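Local coordinates for cytoplasmic export protein 1 (Saccharomyces cerevisiae, PDB 3VWA) that takes part in nuclear tRNA export, binding tRNA and possibly delivering aminoacylated tRNAs from export receptors at the nuclear pore complex to the translation machinery, at residues F342-F350 with P371-I381; R355-L365 with F385-L396. All blocks are in the same frame, centred on the assembly; numbering follows the deposited sequence.

Contact 1 of 2, residues F342-F350 with P371-I381; sequences FNDLITQSF and PLSKSEISSRI
Neighbouring helices of the HEAT-repeat part of the chain meet where Arg380 reaches over to Asp344; their segments, 342-350 and 374-381, run in nearly the same direction, 29° apart, axes 10.3 Å apart. Arg380 NH1 gives Asp344 OD1 a hydrogen bond of 2.7 Å within a salt bridge, meeting the oxygen nearly along its C-O bond, and NH2 adds a weak second one. A bend at chi3 (62°) lays the guanidinium across Thr347, whose OG1 lies over the centre of one face, 3.3 Å from Arg380 CZ. Beside this, Asn343 ND2 donates to the syn lone pair of Glu376 OE2 at 2.8 Å; Glu376 also shares a long salt bridge with Arg380 and a capping box with Ser373. A leucine in place of Arg380 would probably leave Asp344 without its opposite charge and Thr347 OG1 without the flat group stacked over it. Ile381 CG2 sits 3.6 Å from the centroid of the Phe350 ring, almost straight above it, while Leu372 sets CD1 against Phe342 CD2 and CD2 against Ile346 CG2 (3.9 Å each). A greasy seam between near-parallel helices, strapped by charges at its rim, fits the stacking of helical hairpins in a HEAT-type alpha-solenoid.

Contact 2 of 2, residues R355-L365 with F385-L396; sequences RQVRFLLLIYL and FIQGLTDSDATL
Leu396 enters helix 355-368 as a knob in the hole made by Arg355, Arg358, Phe359 and Leu362. Its CD2 lies 3.6 Å from Leu362 CD1 and over one face of the Phe359 ring, a CH-pi contact of 4.1 Å to the centroid, 18° off the normal, while CD1 rests against Arg355 CD and Arg358 CG. Farther along the same helix the apolar packing passes to Phe385, whose ring atoms CE1 and CD1 are met obliquely by Leu362 CD2 (3.4 Å) and Leu365 CD1 (3.5 Å) respectively.

Charge pairing occupies the other end. Arg355 NH2 and Asp391 OD1 form a salt bridge of 2.7 Å, and the hydrogen bond in it is weak; the carboxylate stands at 81° to the guanidinium, with OD2 over its face. OD2 also accepts from Asp393 N, which comes from above the carboxylate plane (3.1 Å), closing an Asx turn, and Asp393 in turn occupies the N-cap position of the following helix.

Water supplies the remaining link. Arg358 NH2 donates to a water 2.7 Å away, which donates to Phe385 O at 2.6 Å; the bent chain of Arg358 (chi2 65°) carries NH1 to a hydrogen bond with Phe350 O of the preceding helix. The backbone O of Asp391 accepts from Arg397 NH1, and an aspartate in the turn with an arginine early in the second helix is consistent with the HEAT pattern.

Overall arrangement
Contacts 1 and 2 lie about 15 Å apart, centre to centre, on the same side of the chain's centre, within the helical array that follows the kinase-like part. Their segments alternate along the sequence: helix 342-351 leads directly into helix 355-368, and helix 374-387 takes part in both contacts, its start in contact 1 and its end in contact 2, where helix 394-407 joins it. The two meet physically where Phe350 and Ser349 pack on Leu361. Helices 342-351, 355-368, 374-387 and 394-407 are thus tied together in succession, the stepwise stacking that lets a HEAT solenoid form one continuous elongated scaffold, consistent with a protein of many binding partners.

Contact 1 of 2, residues F342-F350 with P371-I381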
loop_
_atom_site.group_PDB
_atom_site.type_symbol
_atom_site.label_atom_id
_atom_site.label_comp_id
_atom_site.label_asym_id
_atom_site.label_seq_id
_atom_site.Cartn_x
_atom_site.Cartn_y
_atom_site.Cartn_z
ATOM N N PHE A 342 6.060 -6.103 -8.593
ATOM C CA PHE A 342 5.708 -4.727 -8.835
ATOM C C PHE A 342 6.828 -4.080 -9.668
ATOM O O PHE A 342 6.604 -3.454 -10.721
ATOM C CB PHE A 342 5.586 -4.050 -7.470
ATOM C CG PHE A 342 5.174 -2.619 -7.545
ATOM C CD1 PHE A 342 3.930 -2.267 -8.056
ATOM C CD2 PHE A 342 6.030 -1.620 -7.121
ATOM C CE1 PHE A 342 3.559 -0.943 -8.154
ATOM C CE2 PHE A 342 5.651 -0.284 -7.194
ATOM C CZ PHE A 342 4.410 0.046 -7.707
ATOM N N ASN A 343 8.057 -4.276 -9.217
ATOM C CA ASN A 343 9.197 -3.806 -9.965
ATOM C C ASN A 343 9.095 -4.179 -11.456
ATOM O O ASN A 343 9.275 -3.300 -12.303
ATOM C CB ASN A 343 10.519 -4.275 -9.306
ATOM C CG ASN A 343 10.804 -5.793 -9.479
ATOM O OD1 ASN A 343 9.917 -6.602 -9.831
ATOM N ND2 ASN A 343 12.070 -6.178 -9.242
ATOM N N ASP A 344 8.749 -5.447 -11.782
ATOM C CA ASP A 344 8.619 -5.870 -13.188
ATOM C C ASP A 344 7.447 -5.234 -13.884
ATOM O O ASP A 344 7.523 -4.927 -15.071
ATOM C CB ASP A 344 8.550 -7.408 -13.316
ATOM C CG ASP A 344 9.820 -8.093 -12.844
ATOM O OD1 ASP A 344 10.884 -7.434 -12.772
ATOM O OD2 ASP A 344 9.771 -9.294 -12.525
ATOM N N LEU A 345 6.384 -4.965 -13.125
ATOM C CA LEU A 345 5.183 -4.326 -13.638
ATOM C C LEU A 345 5.503 -2.927 -14.124
ATOM O O LEU A 345 5.119 -2.529 -15.215
ATOM C CB LEU A 345 4.111 -4.275 -12.539
ATOM C CG LEU A 345 2.668 -3.967 -13.025
ATOM C CD1 LEU A 345 1.665 -4.703 -12.158
ATOM C CD2 LEU A 345 2.333 -2.487 -13.011
ATOM N N ILE A 346 6.262 -2.206 -13.311
ATOM C CA ILE A 346 6.559 -0.810 -13.563
ATOM C C ILE A 346 7.512 -0.732 -14.744
ATOM O O ILE A 346 7.319 0.074 -15.619
ATOM C CB ILE A 346 7.136 -0.128 -12.306
ATOM C CG1 ILE A 346 6.028 0.029 -11.255
ATOM C CG2 ILE A 346 7.834 1.187 -12.641
ATOM C CD1 ILE A 346 4.932 0.998 -11.619
ATOM N N THR A 347 8.483 -1.632 -14.789
ATOM C CA THR A 347 9.369 -1.796 -15.988
ATOM C C THR A 347 8.650 -1.989 -17.315
ATOM O O THR A 347 8.934 -1.306 -18.312
ATOM C CB THR A 347 10.337 -2.964 -15.782
ATOM O OG1 THR A 347 11.168 -2.639 -14.678
ATOM C CG2 THR A 347 11.240 -3.178 -17.025
ATOM N N GLN A 348 7.704 -2.916 -17.317
ATOM C CA GLN A 348 6.900 -3.260 -18.475
ATOM C C GLN A 348 6.083 -2.058 -18.904
ATOM O O GLN A 348 5.942 -1.715 -20.105
ATOM C CB GLN A 348 5.965 -4.393 -18.012
ATOM C CG GLN A 348 5.975 -5.664 -18.847
ATOM C CD GLN A 348 4.629 -6.404 -18.786
ATOM O OE1 GLN A 348 3.933 -6.404 -17.761
ATOM N NE2 GLN A 348 4.247 -7.013 -19.904
ATOM N N SER A 349 5.548 -1.360 -17.910
ATOM C CA SER A 349 4.760 -0.202 -18.230
ATOM C C SER A 349 5.579 0.954 -18.818
ATOM O O SER A 349 5.069 1.662 -19.654
ATOM C CB SER A 349 3.852 0.174 -17.066
ATOM O OG SER A 349 4.580 0.779 -16.015
ATOM N N PHE A 350 6.859 1.073 -18.451
ATOM C CA PHE A 350 7.793 2.045 -19.077
ATOM C C PHE A 350 8.161 1.712 -20.525
ATOM O O PHE A 350 8.359 2.614 -21.348
ATOM C CB PHE A 350 9.052 2.263 -18.201
ATOM C CG PHE A 350 8.912 3.428 -17.216
ATOM C CD1 PHE A 350 9.194 4.738 -17.622
ATOM C CD2 PHE A 350 8.423 3.229 -15.921
ATOM C CE1 PHE A 350 9.026 5.837 -16.771
ATOM C CE2 PHE A 350 8.273 4.323 -15.052
ATOM C CZ PHE A 350 8.588 5.628 -15.463
ATOM N N PRO A 371 10.238 1.658 -3.507
ATOM C CA PRO A 371 9.645 0.427 -3.958
ATOM C C PRO A 371 10.563 -0.215 -4.973
ATOM O O PRO A 371 10.711 -1.446 -5.010
ATOM C CB PRO A 371 8.370 0.879 -4.686
ATOM C CG PRO A 371 8.134 2.281 -4.288
ATOM C CD PRO A 371 9.276 2.776 -3.445
ATOM N N LEU A 372 11.128 0.628 -5.834
ATOM C CA LEU A 372 12.127 0.217 -6.784
ATOM C C LEU A 372 13.461 0.817 -6.327
ATOM O O LEU A 372 13.520 1.986 -5.948
ATOM C CB LEU A 372 11.737 0.693 -8.187
ATOM C CG LEU A 372 10.807 -0.214 -9.046
ATOM C CD1 LEU A 372 9.317 -0.151 -8.700
ATOM C CD2 LEU A 372 10.988 0.135 -10.517
ATOM N N SER A 373 14.525 0.033 -6.401
ATOM C CA SER A 373 15.844 0.491 -5.963
ATOM C C SER A 373 16.429 1.449 -7.010
ATOM O O SER A 373 16.066 1.379 -8.180
ATOM C CB SER A 373 16.784 -0.696 -5.824
ATOM O OG SER A 373 17.207 -1.131 -7.106
ATOM N N LYS A 374 17.355 2.303 -6.575
ATOM C CA LYS A 374 18.173 3.157 -7.452
ATOM C C LYS A 374 18.840 2.423 -8.620
ATOM O O LYS A 374 18.787 2.884 -9.781
ATOM C CB LYS A 374 19.174 3.969 -6.598
ATOM C CG LYS A 374 18.437 4.813 -5.539
ATOM C CD LYS A 374 19.318 5.781 -4.749
ATOM C CE LYS A 374 18.491 6.918 -4.136
ATOM N NZ LYS A 374 19.297 7.979 -3.454
ATOM N N SER A 375 19.405 1.259 -8.344
ATOM C CA SER A 375 19.991 0.444 -9.402
ATOM C C SER A 375 18.936 -0.010 -10.400
ATOM O O SER A 375 19.175 -0.027 -11.613
ATOM C CB SER A 375 20.796 -0.744 -8.818
ATOM O OG SER A 375 20.069 -1.978 -8.875
ATOM N N GLU A 376 17.754 -0.370 -9.910
ATOM C CA GLU A 376 16.652 -0.752 -10.812
ATOM C C GLU A 376 16.158 0.465 -11.615
ATOM O O GLU A 376 15.905 0.395 -12.837
ATOM C CB GLU A 376 15.484 -1.305 -9.993
ATOM C CG GLU A 376 15.725 -2.664 -9.360
ATOM C CD GLU A 376 14.413 -3.339 -8.996
ATOM O OE1 GLU A 376 13.814 -2.933 -7.966
ATOM O OE2 GLU A 376 13.978 -4.256 -9.750
ATOM N N ILE A 377 16.036 1.602 -10.940
ATOM C CA ILE A 377 15.609 2.806 -11.660
ATOM C C ILE A 377 16.568 3.178 -12.801
ATOM O O ILE A 377 16.160 3.438 -13.955
ATOM C CB ILE A 377 15.412 3.996 -10.717
ATOM C CG1 ILE A 377 14.057 3.875 -10.033
ATOM C CG2 ILE A 377 15.386 5.285 -11.523
ATOM C CD1 ILE A 377 14.145 4.151 -8.566
ATOM N N SER A 378 17.844 3.171 -12.468
ATOM C CA SER A 378 18.878 3.557 -13.390
ATOM C C SER A 378 18.981 2.504 -14.487
ATOM O O SER A 378 19.071 2.802 -15.680
ATOM C CB SER A 378 20.170 3.693 -12.611
ATOM O OG SER A 378 21.270 3.404 -13.450
ATOM N N SER A 379 18.896 1.260 -14.058
ATOM C CA SER A 379 19.153 0.139 -14.931
ATOM C C SER A 379 17.984 -0.163 -15.853
ATOM O O SER A 379 18.178 -0.343 -17.046
ATOM C CB SER A 379 19.498 -1.092 -14.091
ATOM O OG SER A 379 19.562 -2.224 -14.906
ATOM N N ARG A 380 16.768 -0.179 -15.305
ATOM C CA ARG A 380 15.619 -0.625 -16.072
ATOM C C ARG A 380 14.623 0.493 -16.436
ATOM O O ARG A 380 13.839 0.317 -17.351
ATOM C CB ARG A 380 14.876 -1.729 -15.296
ATOM C CG ARG A 380 15.770 -2.701 -14.534
ATOM C CD ARG A 380 14.956 -3.734 -13.735
ATOM N NE ARG A 380 14.127 -4.583 -14.618
ATOM C CZ ARG A 380 13.065 -5.308 -14.253
ATOM N NH1 ARG A 380 12.648 -5.356 -12.976
ATOM N NH2 ARG A 380 12.401 -5.986 -15.191
ATOM N N ILE A 381 14.647 1.624 -15.727
ATOM C CA ILE A 381 13.612 2.643 -15.892
ATOM C C ILE A 381 14.085 3.839 -16.698
ATOM O O ILE A 381 13.402 4.250 -17.630
ATOM C CB ILE A 381 13.021 3.104 -14.548
ATOM C CG1 ILE A 381 12.492 1.891 -13.758
ATOM C CG2 ILE A 381 11.970 4.220 -14.745
ATOM C CD1 ILE A 381 11.373 1.130 -14.425
#

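Contact 2 of 2, residues R355-L365 with F385-L396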
loop_
_atom_site.group_PDB
_atom_site.type_symbol
_atom_site.label_atom_id
_atom_site.label_comp_id
_atom_site.label_asym_id
_atom_site.label_seq_id
_atom_site.Cartn_x
_atom_site.Cartn_y
_atom_site.Cartn_z
ATOM N N ARG A 355 1.396 6.936 -24.573
ATOM C CA ARG A 355 1.683 8.274 -24.057
ATOM C C ARG A 355 0.953 8.563 -22.752
ATOM O O ARG A 355 1.502 9.142 -21.836
ATOM C CB ARG A 355 1.167 9.258 -25.097
ATOM C CG ARG A 355 1.800 10.622 -25.128
ATOM C CD ARG A 355 2.830 10.553 -26.222
ATOM N NE ARG A 355 2.323 10.986 -27.504
ATOM C CZ ARG A 355 2.899 10.725 -28.677
ATOM N NH1 ARG A 355 2.332 11.170 -29.798
ATOM N NH2 ARG A 355 4.027 10.018 -28.748
ATOM N N GLN A 356 -0.309 8.169 -22.682
ATOM C CA GLN A 356 -1.113 8.404 -21.503
ATOM C C GLN A 356 -0.648 7.571 -20.286
ATOM O O GLN A 356 -0.822 7.968 -19.127
ATOM C CB GLN A 356 -2.586 8.133 -21.877
ATOM C CG GLN A 356 -3.144 9.174 -22.866
ATOM C CD GLN A 356 -2.749 10.630 -22.537
ATOM O OE1 GLN A 356 -2.916 11.116 -21.401
ATOM N NE2 GLN A 356 -2.241 11.344 -23.552
ATOM N N VAL A 357 -0.092 6.397 -20.565
ATOM C CA VAL A 357 0.558 5.610 -19.564
ATOM C C VAL A 357 1.773 6.366 -18.992
ATOM O O VAL A 357 1.923 6.499 -17.783
ATOM C CB VAL A 357 1.029 4.233 -20.116
ATOM C CG1 VAL A 357 1.950 3.546 -19.132
ATOM C CG2 VAL A 357 -0.174 3.312 -20.392
ATOM N N ARG A 358 2.650 6.781 -19.889
ATOM C CA ARG A 358 3.874 7.461 -19.542
ATOM C C ARG A 358 3.582 8.770 -18.752
ATOM O O ARG A 358 4.239 9.021 -17.754
ATOM C CB ARG A 358 4.699 7.749 -20.801
ATOM C CG ARG A 358 5.960 8.556 -20.506
ATOM C CD ARG A 358 6.947 7.782 -19.635
ATOM N NE ARG A 358 7.507 6.618 -20.339
ATOM C CZ ARG A 358 8.510 6.648 -21.233
ATOM N NH1 ARG A 358 8.971 5.499 -21.772
ATOM N NH2 ARG A 358 9.082 7.815 -21.561
ATOM N N PHE A 359 2.592 9.569 -19.153
ATOM C CA PHE A 359 2.217 10.726 -18.292
ATOM C C PHE A 359 1.872 10.233 -16.852
ATOM O O PHE A 359 2.223 10.849 -15.827
ATOM C CB PHE A 359 0.986 11.438 -18.863
ATOM C CG PHE A 359 1.270 12.379 -20.029
ATOM C CD1 PHE A 359 2.079 13.519 -19.869
ATOM C CD2 PHE A 359 0.666 12.159 -21.285
ATOM C CE1 PHE A 359 2.289 14.399 -20.945
ATOM C CE2 PHE A 359 0.906 13.017 -22.358
ATOM C CZ PHE A 359 1.704 14.144 -22.180
ATOM N N LEU A 360 1.152 9.107 -16.771
ATOM C CA LEU A 360 0.757 8.637 -15.451
ATOM C C LEU A 360 2.007 8.261 -14.612
ATOM O O LEU A 360 2.060 8.588 -13.399
ATOM C CB LEU A 360 -0.220 7.469 -15.545
ATOM C CG LEU A 360 -0.581 6.804 -14.235
ATOM C CD1 LEU A 360 -1.240 7.689 -13.132
ATOM C CD2 LEU A 360 -1.436 5.610 -14.600
ATOM N N LEU A 361 2.973 7.585 -15.264
ATOM C CA LEU A 361 4.171 7.105 -14.608
ATOM C C LEU A 361 5.066 8.277 -14.194
ATOM O O LEU A 361 5.719 8.251 -13.150
ATOM C CB LEU A 361 4.992 6.239 -15.587
ATOM C CG LEU A 361 4.446 4.871 -15.987
ATOM C CD1 LEU A 361 5.233 4.288 -17.162
ATOM C CD2 LEU A 361 4.477 3.946 -14.775
ATOM N N LEU A 362 5.110 9.306 -15.037
ATOM C CA LEU A 362 5.912 10.453 -14.702
ATOM C C LEU A 362 5.412 11.072 -13.405
ATOM O O LEU A 362 6.230 11.407 -12.571
ATOM C CB LEU A 362 5.972 11.476 -15.858
ATOM C CG LEU A 362 6.693 11.090 -17.129
ATOM C CD1 LEU A 362 6.494 12.194 -18.156
ATOM C CD2 LEU A 362 8.184 10.816 -16.996
ATOM N N ILE A 363 4.089 11.196 -13.255
ATOM C CA ILE A 363 3.446 11.629 -11.996
ATOM C C ILE A 363 3.828 10.833 -10.760
ATOM O O ILE A 363 3.959 11.429 -9.705
ATOM C CB ILE A 363 1.894 11.689 -12.100
ATOM C CG1 ILE A 363 1.490 12.850 -12.992
ATOM C CG2 ILE A 363 1.227 11.879 -10.755
ATOM C CD1 ILE A 363 0.254 12.608 -13.835
ATOM N N TYR A 364 3.998 9.505 -10.879
ATOM C CA TYR A 364 4.298 8.691 -9.715
ATOM C C TYR A 364 5.802 8.333 -9.550
ATOM O O TYR A 364 6.115 7.640 -8.612
ATOM C CB TYR A 364 3.451 7.409 -9.695
ATOM C CG TYR A 364 2.032 7.607 -9.140
ATOM C CD1 TYR A 364 1.739 7.429 -7.779
ATOM C CD2 TYR A 364 1.004 7.966 -9.993
ATOM C CE1 TYR A 364 0.444 7.646 -7.274
ATOM C CE2 TYR A 364 -0.297 8.139 -9.533
ATOM C CZ TYR A 364 -0.578 7.990 -8.182
ATOM O OH TYR A 364 -1.882 8.228 -7.805
ATOM N N LEU A 365 6.703 8.788 -10.445
ATOM C CA LEU A 365 8.115 8.349 -10.447
ATOM C C LEU A 365 8.853 8.648 -9.156
ATOM O O LEU A 365 9.498 7.766 -8.627
ATOM C CB LEU A 365 8.928 8.941 -11.626
ATOM C CG LEU A 365 9.636 7.966 -12.584
ATOM C CD1 LEU A 365 10.550 8.720 -13.524
ATOM C CD2 LEU A 365 10.364 6.755 -11.962
ATOM N N PHE A 385 12.558 6.063 -19.694
ATOM C CA PHE A 385 12.126 7.333 -19.186
ATOM C C PHE A 385 12.620 8.489 -20.069
ATOM O O PHE A 385 11.860 9.387 -20.472
ATOM C CB PHE A 385 12.619 7.468 -17.766
ATOM C CG PHE A 385 12.664 8.883 -17.281
ATOM C CD1 PHE A 385 11.513 9.505 -16.769
ATOM C CD2 PHE A 385 13.865 9.608 -17.348
ATOM C CE1 PHE A 385 11.558 10.819 -16.309
ATOM C CE2 PHE A 385 13.911 10.904 -16.871
ATOM C CZ PHE A 385 12.756 11.502 -16.375
ATOM N N ILE A 386 13.907 8.441 -20.382
ATOM C CA ILE A 386 14.598 9.572 -20.997
ATOM C C ILE A 386 14.243 9.791 -22.454
ATOM O O ILE A 386 14.267 10.907 -22.923
ATOM C CB ILE A 386 16.165 9.453 -20.797
ATOM C CG1 ILE A 386 16.839 10.814 -20.964
ATOM C CG2 ILE A 386 16.787 8.320 -21.611
ATOM C CD1 ILE A 386 16.333 11.800 -19.928
ATOM N N GLN A 387 13.906 8.724 -23.162
ATOM C CA GLN A 387 13.411 8.822 -24.545
ATOM C C GLN A 387 12.188 9.694 -24.575
ATOM O O GLN A 387 11.850 10.252 -25.623
ATOM C CB GLN A 387 13.064 7.435 -25.130
ATOM C CG GLN A 387 14.249 6.504 -25.343
ATOM C CD GLN A 387 15.538 7.255 -25.663
ATOM O OE1 GLN A 387 15.927 7.400 -26.812
ATOM N NE2 GLN A 387 16.209 7.737 -24.628
ATOM N N GLY A 388 11.511 9.822 -23.441
ATOM C CA GLY A 388 10.391 10.809 -23.381
ATOM C C GLY A 388 10.790 12.172 -23.969
ATOM O O GLY A 388 9.947 12.928 -24.482
ATOM N N LEU A 389 12.088 12.484 -23.937
ATOM C CA LEU A 389 12.505 13.843 -24.389
ATOM C C LEU A 389 12.449 13.993 -25.867
ATOM O O LEU A 389 12.391 15.118 -26.385
ATOM C CB LEU A 389 13.923 14.222 -23.920
ATOM C CG LEU A 389 14.127 14.430 -22.435
ATOM C CD1 LEU A 389 15.638 14.543 -22.196
ATOM C CD2 LEU A 389 13.394 15.679 -21.946
ATOM N N THR A 390 12.436 12.848 -26.549
ATOM C CA THR A 390 12.509 12.846 -27.996
ATOM C C THR A 390 11.183 12.470 -28.635
ATOM O O THR A 390 11.105 12.350 -29.848
ATOM C CB THR A 390 13.639 11.921 -28.515
ATOM O OG1 THR A 390 13.324 10.558 -28.208
ATOM C CG2 THR A 390 14.989 12.287 -27.898
ATOM N N ASP A 391 10.145 12.290 -27.820
ATOM C CA ASP A 391 8.781 11.991 -28.274
ATOM C C ASP A 391 8.212 13.190 -29.049
ATOM O O ASP A 391 8.636 14.319 -28.829
ATOM C CB ASP A 391 7.910 11.683 -27.051
ATOM C CG ASP A 391 6.528 11.107 -27.410
ATOM O OD1 ASP A 391 6.416 9.893 -27.599
ATOM O OD2 ASP A 391 5.544 11.859 -27.462
ATOM N N SER A 392 7.231 12.942 -29.936
ATOM C CA SER A 392 6.717 13.961 -30.831
ATOM C C SER A 392 5.776 14.898 -30.146
ATOM O O SER A 392 5.591 16.012 -30.606
ATOM C CB SER A 392 6.036 13.339 -32.076
ATOM O OG SER A 392 4.802 12.694 -31.753
ATOM N N ASP A 393 5.147 14.443 -29.067
ATOM C CA ASP A 393 4.215 15.288 -28.310
ATOM C C ASP A 393 5.056 16.194 -27.374
ATOM O O ASP A 393 5.833 15.708 -26.543
ATOM C CB ASP A 393 3.263 14.379 -27.519
ATOM C CG ASP A 393 2.185 15.148 -26.794
ATOM O OD1 ASP A 393 1.034 15.303 -27.303
ATOM O OD2 ASP A 393 2.469 15.671 -25.726
ATOM N N ALA A 394 4.928 17.509 -27.531
ATOM C CA ALA A 394 5.757 18.466 -26.808
ATOM C C ALA A 394 5.452 18.426 -25.327
ATOM O O ALA A 394 6.325 18.690 -24.472
ATOM C CB ALA A 394 5.545 19.868 -27.355
ATOM N N THR A 395 4.229 18.042 -25.000
ATOM C CA THR A 395 3.838 17.968 -23.580
ATOM C C THR A 395 4.489 16.752 -22.879
ATOM O O THR A 395 4.891 16.840 -21.675
ATOM C CB THR A 395 2.307 18.054 -23.401
ATOM O OG1 THR A 395 1.716 17.047 -24.220
ATOM C CG2 THR A 395 1.801 19.359 -23.920
ATOM N N LEU A 396 4.647 15.634 -23.602
ATOM C CA LEU A 396 5.395 14.521 -22.994
ATOM C C LEU A 396 6.876 14.927 -22.826
ATOM O O LEU A 396 7.487 14.664 -21.773
ATOM C CB LEU A 396 5.294 13.219 -23.787
ATOM C CG LEU A 396 5.063 11.899 -23.035
ATOM C CD1 LEU A 396 5.810 10.729 -23.650
ATOM C CD2 LEU A 396 5.350 11.978 -21.542
HETATM O O HOH W 1 9.332 10.070 -20.111
#